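Local coordinates for cyanate lyase C-terminal domain-containing protein (Tetranychus urticae, PDB 5UK3), which probably catalyses the bicarbonate-dependent breakdown of cyanate to ammonia and carbon dioxide, as a decameric cyanase, at residues Q23-K28 / L33-M38; S51-Q56 / H65-T70. One frame throughout, in Å; residues are numbered along the deposited sequence.

Contact 1: Q23-K28 / L33-M38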
loop_
_atom_site.group_PDB
_atom_site.type_symbol
_atom_site.label_atom_id
_atom_site.label_comp_id
_atom_site.label_asym_id
_atom_site.label_seq_id
_atom_site.Cartn_x
_atom_site.Cartn_y
_atom_site.Cartn_z
ATOM N N GLN I 23 -12.031 -30.139 -7.798
ATOM C CA GLN I 23 -12.723 -31.411 -8.128
ATOM C C GLN I 23 -11.753 -32.407 -8.806
ATOM O O GLN I 23 -11.867 -33.621 -8.626
ATOM C CB GLN I 23 -13.944 -31.225 -9.046
ATOM N N PHE I 24 -10.812 -31.865 -9.587
ATOM C CA PHE I 24 -9.790 -32.653 -10.264
ATOM C C PHE I 24 -8.709 -33.129 -9.294
ATOM O O PHE I 24 -8.325 -34.309 -9.317
ATOM C CB PHE I 24 -9.176 -31.861 -11.393
ATOM C CG PHE I 24 -10.160 -31.447 -12.431
ATOM C CD1 PHE I 24 -10.526 -32.305 -13.438
ATOM C CD2 PHE I 24 -10.733 -30.189 -12.390
ATOM C CE1 PHE I 24 -11.465 -31.928 -14.384
ATOM C CE2 PHE I 24 -11.674 -29.795 -13.335
ATOM C CZ PHE I 24 -12.043 -30.677 -14.335
ATOM N N ILE I 25 -8.229 -32.227 -8.446
ATOM C CA ILE I 25 -7.289 -32.621 -7.399
ATOM C C ILE I 25 -7.857 -33.705 -6.475
ATOM O O ILE I 25 -7.160 -34.690 -6.192
ATOM C CB ILE I 25 -6.773 -31.439 -6.543
ATOM C CG1 ILE I 25 -5.974 -30.436 -7.402
ATOM C CG2 ILE I 25 -5.874 -31.968 -5.416
ATOM C CD1 ILE I 25 -5.683 -29.114 -6.699
ATOM N N LYS I 26 -9.091 -33.537 -6.011
ATOM C CA LYS I 26 -9.715 -34.535 -5.123
ATOM C C LYS I 26 -9.725 -35.890 -5.805
ATOM O O LYS I 26 -9.442 -36.922 -5.167
ATOM C CB LYS I 26 -11.159 -34.132 -4.732
ATOM N N ALA I 27 -10.078 -35.884 -7.090
ATOM C CA ALA I 27 -10.137 -37.112 -7.903
ATOM C C ALA I 27 -8.778 -37.774 -8.032
ATOM O O ALA I 27 -8.678 -39.001 -7.958
ATOM C CB ALA I 27 -10.713 -36.810 -9.275
ATOM N N LYS I 28 -7.738 -36.960 -8.187
ATOM C CA LYS I 28 -6.365 -37.452 -8.274
ATOM C C LYS I 28 -5.879 -38.118 -6.983
ATOM O O LYS I 28 -5.258 -39.174 -7.022
ATOM C CB LYS I 28 -5.424 -36.310 -8.639
ATOM C CG LYS I 28 -3.955 -36.664 -8.508
ATOM C CD LYS I 28 -3.081 -35.437 -8.662
ATOM C CE LYS I 28 -1.696 -35.691 -8.104
ATOM N NZ LYS I 28 -1.743 -36.003 -6.653
ATOM N N LEU I 33 -2.655 -41.160 -7.643
ATOM C CA LEU I 33 -1.828 -40.718 -8.769
ATOM C C LEU I 33 -0.921 -39.555 -8.405
ATOM O O LEU I 33 -1.351 -38.618 -7.711
ATOM C CB LEU I 33 -2.713 -40.263 -9.920
ATOM C CG LEU I 33 -3.280 -41.368 -10.808
ATOM C CD1 LEU I 33 -4.405 -40.815 -11.666
ATOM C CD2 LEU I 33 -2.186 -41.972 -11.693
ATOM N N THR I 34 0.337 -39.613 -8.837
ATOM C CA THR I 34 1.227 -38.480 -8.678
ATOM C C THR I 34 1.152 -37.623 -9.943
ATOM O O THR I 34 0.724 -38.095 -10.983
ATOM C CB THR I 34 2.678 -38.904 -8.446
ATOM O OG1 THR I 34 3.133 -39.669 -9.556
ATOM C CG2 THR I 34 2.810 -39.693 -7.171
ATOM N N TYR I 35 1.505 -36.338 -9.821
ATOM C CA TYR I 35 1.529 -35.427 -10.960
ATOM C C TYR I 35 2.505 -35.979 -11.996
ATOM O O TYR I 35 2.197 -35.977 -13.178
ATOM C CB TYR I 35 1.889 -34.009 -10.537
ATOM C CG TYR I 35 0.892 -33.282 -9.673
ATOM C CD1 TYR I 35 -0.328 -32.790 -10.205
ATOM C CD2 TYR I 35 1.161 -33.058 -8.331
ATOM C CE1 TYR I 35 -1.278 -32.112 -9.421
ATOM C CE2 TYR I 35 0.259 -32.370 -7.541
ATOM C CZ TYR I 35 -0.981 -31.883 -8.097
ATOM O OH TYR I 35 -1.827 -31.158 -7.250
ATOM N N GLN I 36 3.661 -36.471 -11.548
ATOM C CA GLN I 36 4.615 -37.187 -12.428
ATOM C C GLN I 36 3.977 -38.289 -13.262
ATOM O O GLN I 36 4.092 -38.317 -14.479
ATOM C CB GLN I 36 5.696 -37.824 -11.558
ATOM C CG GLN I 36 6.797 -38.605 -12.283
ATOM C CD GLN I 36 7.678 -37.699 -13.095
ATOM O OE1 GLN I 36 8.655 -37.148 -12.575
ATOM N NE2 GLN I 36 7.299 -37.469 -14.351
ATOM N N GLN I 37 3.276 -39.197 -12.589
ATOM C CA GLN I 37 2.587 -40.291 -13.262
ATOM C C GLN I 37 1.619 -39.789 -14.323
ATOM O O GLN I 37 1.615 -40.294 -15.447
ATOM C CB GLN I 37 1.838 -41.199 -12.269
ATOM C CG GLN I 37 2.759 -42.141 -11.485
ATOM C CD GLN I 37 2.139 -42.691 -10.195
ATOM O OE1 GLN I 37 0.951 -42.460 -9.886
ATOM N NE2 GLN I 37 2.947 -43.410 -9.426
ATOM N N MET I 38 0.766 -38.833 -13.957
ATOM C CA MET I 38 -0.236 -38.322 -14.900
ATOM C C MET I 38 0.432 -37.782 -16.163
ATOM O O MET I 38 -0.078 -37.918 -17.241
ATOM C CB MET I 38 -1.098 -37.245 -14.237
ATOM C CG MET I 38 -2.079 -37.785 -13.235
ATOM S SD MET I 38 -3.176 -36.486 -12.652
ATOM C CE MET I 38 -4.164 -36.107 -14.115
#
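Lys28 and Tyr35 make a lysine-on-aromatic contact where the chain turns from helix 23-31 into helix 35-42, in the helical N-terminal domain. The lysine chain runs over one face of the phenol at about a right angle to the tyrosine side chain. Its CE sits above the ring centre, 3.6 Å from the centroid of Tyr35 and 1° off the ring normal, a CH-pi contact. The chain bends about its CD-CE bond (chi4 -61°), which keeps NZ over the same ring face in a cation-pi contact. These two helices open the five-helix bundle of the XRE-like helix-turn-helix family, and helix 35-42 starts with a capping box. Thr34 OG1 accepts from Gln37 N at 3.1 Å, while Gln37 OE1 accepts from Thr34 N, equally long, with the donor 60° out of its carbonyl plane. Lys28 NZ also makes a weak bond of 2.8 Å to Leu33 O, but its strongest partner is Glu118 of the second subunit, through a salt bridge. That carboxylate accepts from Tyr35 N as well, so it joins both sides of this contact and would be expected to stabilise the lysine's positive charge. Met38 SD packs against Lys28 CD at 4.1 Å. The turn is linked a second time by a weak, longer bond of 3.3 Å from Leu33 N to Lys28 O. Farther back on the first helix, Ile25 CG1 approaches Tyr35 OH at 4.2 Å.

Contact 2: S51-Q56 / H65-T70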
loop_
_atom_site.group_PDB
_atom_site.type_symbol
_atom_site.label_atom_id
_atom_site.label_comp_id
_atom_site.label_asym_id
_atom_site.label_seq_id
_atom_site.Cartn_x
_atom_site.Cartn_y
_atom_site.Cartn_z
ATOM N N SER I 51 -0.676 -27.129 -13.723
ATOM C CA SER I 51 -1.298 -25.834 -13.775
ATOM C C SER I 51 -2.677 -25.867 -14.450
ATOM O O SER I 51 -3.537 -25.058 -14.111
ATOM C CB SER I 51 -0.417 -24.812 -14.462
ATOM O OG SER I 51 -0.456 -24.968 -15.865
ATOM N N VAL I 52 -2.883 -26.783 -15.383
ATOM C CA VAL I 52 -4.199 -26.956 -15.975
ATOM C C VAL I 52 -5.179 -27.421 -14.899
ATOM O O VAL I 52 -6.307 -26.939 -14.823
ATOM C CB VAL I 52 -4.167 -27.977 -17.138
ATOM C CG1 VAL I 52 -5.577 -28.395 -17.526
ATOM C CG2 VAL I 52 -3.470 -27.404 -18.343
ATOM N N LEU I 53 -4.776 -28.436 -14.142
ATOM C CA LEU I 53 -5.631 -28.971 -13.096
ATOM C C LEU I 53 -5.919 -27.897 -12.039
ATOM O O LEU I 53 -7.000 -27.879 -11.484
ATOM C CB LEU I 53 -5.011 -30.191 -12.438
ATOM C CG LEU I 53 -4.716 -31.379 -13.316
ATOM C CD1 LEU I 53 -3.958 -32.413 -12.495
ATOM C CD2 LEU I 53 -5.966 -31.968 -13.869
ATOM N N HIS I 54 -4.977 -27.002 -11.772
ATOM C CA HIS I 54 -5.198 -25.921 -10.816
ATOM C C HIS I 54 -5.958 -24.716 -11.413
ATOM O O HIS I 54 -6.224 -23.767 -10.670
ATOM C CB HIS I 54 -3.891 -25.442 -10.196
ATOM C CG HIS I 54 -3.334 -26.380 -9.208
ATOM N ND1 HIS I 54 -2.947 -27.659 -9.530
ATOM C CD2 HIS I 54 -3.081 -26.234 -7.896
ATOM C CE1 HIS I 54 -2.487 -28.273 -8.456
ATOM N NE2 HIS I 54 -2.550 -27.422 -7.449
ATOM N N GLY I 55 -6.253 -24.727 -12.714
ATOM C CA GLY I 55 -6.980 -23.666 -13.353
ATOM C C GLY I 55 -6.211 -22.403 -13.653
ATOM O O GLY I 55 -6.791 -21.304 -13.666
ATOM N N GLN I 56 -4.892 -22.514 -13.804
ATOM C CA GLN I 56 -4.046 -21.395 -14.231
ATOM C C GLN I 56 -3.604 -21.551 -15.675
ATOM O O GLN I 56 -2.823 -20.771 -16.166
ATOM C CB GLN I 56 -2.835 -21.331 -13.343
ATOM C CG GLN I 56 -3.167 -20.898 -11.934
ATOM C CD GLN I 56 -3.693 -19.477 -11.885
ATOM O OE1 GLN I 56 -3.104 -18.547 -12.461
ATOM N NE2 GLN I 56 -4.760 -19.288 -11.164
ATOM N N HIS I 65 -10.540 -34.695 -22.399
ATOM C CA HIS I 65 -11.231 -35.998 -22.268
ATOM C C HIS I 65 -10.305 -37.044 -21.662
ATOM O O HIS I 65 -10.659 -37.747 -20.738
ATOM C CB HIS I 65 -11.787 -36.526 -23.596
ATOM C CG HIS I 65 -13.024 -35.837 -24.074
ATOM N ND1 HIS I 65 -14.130 -35.635 -23.271
ATOM C CD2 HIS I 65 -13.362 -35.369 -25.303
ATOM C CE1 HIS I 65 -15.076 -35.027 -23.964
ATOM N NE2 HIS I 65 -14.634 -34.850 -25.199
ATOM N N ARG I 66 -9.095 -37.079 -22.151
ATOM C CA ARG I 66 -8.079 -37.995 -21.623
ATOM C C ARG I 66 -7.718 -37.772 -20.155
ATOM O O ARG I 66 -7.523 -38.734 -19.431
ATOM C CB ARG I 66 -6.799 -37.909 -22.458
ATOM C CG ARG I 66 -6.740 -38.916 -23.545
ATOM C CD ARG I 66 -5.438 -38.872 -24.154
ATOM N NE ARG I 66 -4.486 -39.797 -23.600
ATOM C CZ ARG I 66 -3.223 -39.811 -23.965
ATOM N NH1 ARG I 66 -2.387 -40.662 -23.397
ATOM N NH2 ARG I 66 -2.791 -38.990 -24.943
ATOM N N ILE I 67 -7.620 -36.511 -19.737
ATOM C CA ILE I 67 -7.426 -36.202 -18.317
ATOM C C ILE I 67 -8.579 -36.792 -17.501
ATOM O O ILE I 67 -8.372 -37.418 -16.479
ATOM C CB ILE I 67 -7.288 -34.667 -18.073
ATOM C CG1 ILE I 67 -5.940 -34.192 -18.572
ATOM C CG2 ILE I 67 -7.415 -34.311 -16.602
ATOM C CD1 ILE I 67 -5.846 -32.695 -18.806
ATOM N N CYS I 68 -9.800 -36.569 -17.961
ATOM C CA CYS I 68 -10.938 -37.089 -17.259
ATOM C C CYS I 68 -10.898 -38.605 -17.062
ATOM O O CYS I 68 -11.315 -39.118 -16.053
ATOM C CB CYS I 68 -12.225 -36.639 -17.965
ATOM S SG CYS I 68 -12.492 -34.847 -17.873
ATOM N N ASP I 69 -10.513 -39.336 -18.074
ATOM C CA ASP I 69 -10.402 -40.778 -17.952
ATOM C C ASP I 69 -9.331 -41.223 -17.018
ATOM O O ASP I 69 -9.449 -42.280 -16.408
ATOM C CB ASP I 69 -9.957 -41.265 -19.355
ATOM C CG ASP I 69 -11.093 -41.420 -20.348
ATOM O OD1 ASP I 69 -12.225 -41.043 -19.958
ATOM O OD2 ASP I 69 -10.806 -41.828 -21.539
ATOM N N THR I 70 -8.222 -40.511 -17.053
ATOM C CA THR I 70 -7.092 -40.828 -16.226
ATOM C C THR I 70 -7.483 -40.712 -14.751
ATOM O O THR I 70 -7.151 -41.598 -13.948
ATOM C CB THR I 70 -5.951 -39.886 -16.547
ATOM O OG1 THR I 70 -5.642 -39.995 -17.942
ATOM C CG2 THR I 70 -4.724 -40.222 -15.715
#
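Arg66 O is gripped by two donors of Thr70. Thr70 OG1 donates to it at 2.7 Å, tilted 32° from the carbonyl plane, and the helical Thr70 N comes in at 3.0 Å from the opposite face. Placing OG1 beside its own backbone N (chi1 -57°) folds the threonine hydroxyl back onto the helix, so that its hydrogen bond is spent within helix 61-70. Across the contact there is no hydrogen bond at all, and the meeting is apolar. Ile67, one residue after Arg66, points its CB toward 51-56 and divides its branches between two neighbours. Its CG2 methyl touches Leu53 CD2 at 3.9 Å, the two side chains crossing at a slant, and its CD1 reaches Val52 CG1 more loosely at 4.5 Å. With the CA atoms of Leu53 and Ile67 9.1 Å apart, branched side chains bridge the gap. Just past these contacts helix 46-53 ends in a Schellman motif: Gly55 takes a positive phi of 77°, Gln56 N bonds back to Ser51 O at 2.9 Å, and Gly55 N to Val52 O at 3.1 Å. The contact thus joins the end of the second helix of the helix-turn-helix unit to helix 61-70. Helix 78-82 packs on it through Leu81, which touches both Val52 and Ile67, while Leu42 of helix 35-42 meets Ile67 and Phe24 of helix 23-31 meets Leu53.

In the fold
The centres of contacts 1 and 2 lie about 8 Å apart, and they tie four successive helices into one bundle. Met38 CE packs on Leu53 CD1 at 4.0 Å, joining the Met38 side of contact 1 to the Leu53-Ile67 packing of contact 2. His54 lies against both Tyr35 and Ile25, and Leu33 CD1 comes within 3.7 Å of Thr70 O, so each segment of contact 1 meets contact 2. Both also border the second subunit, contact 1 through the salt bridge and hydrogen bond to its Glu118 and contact 2 by packing of Ser51 and His54 on its Ser111 and Ser110. In related cyanases the active site is built from C-terminal domains, so both contacts probably lie outside it.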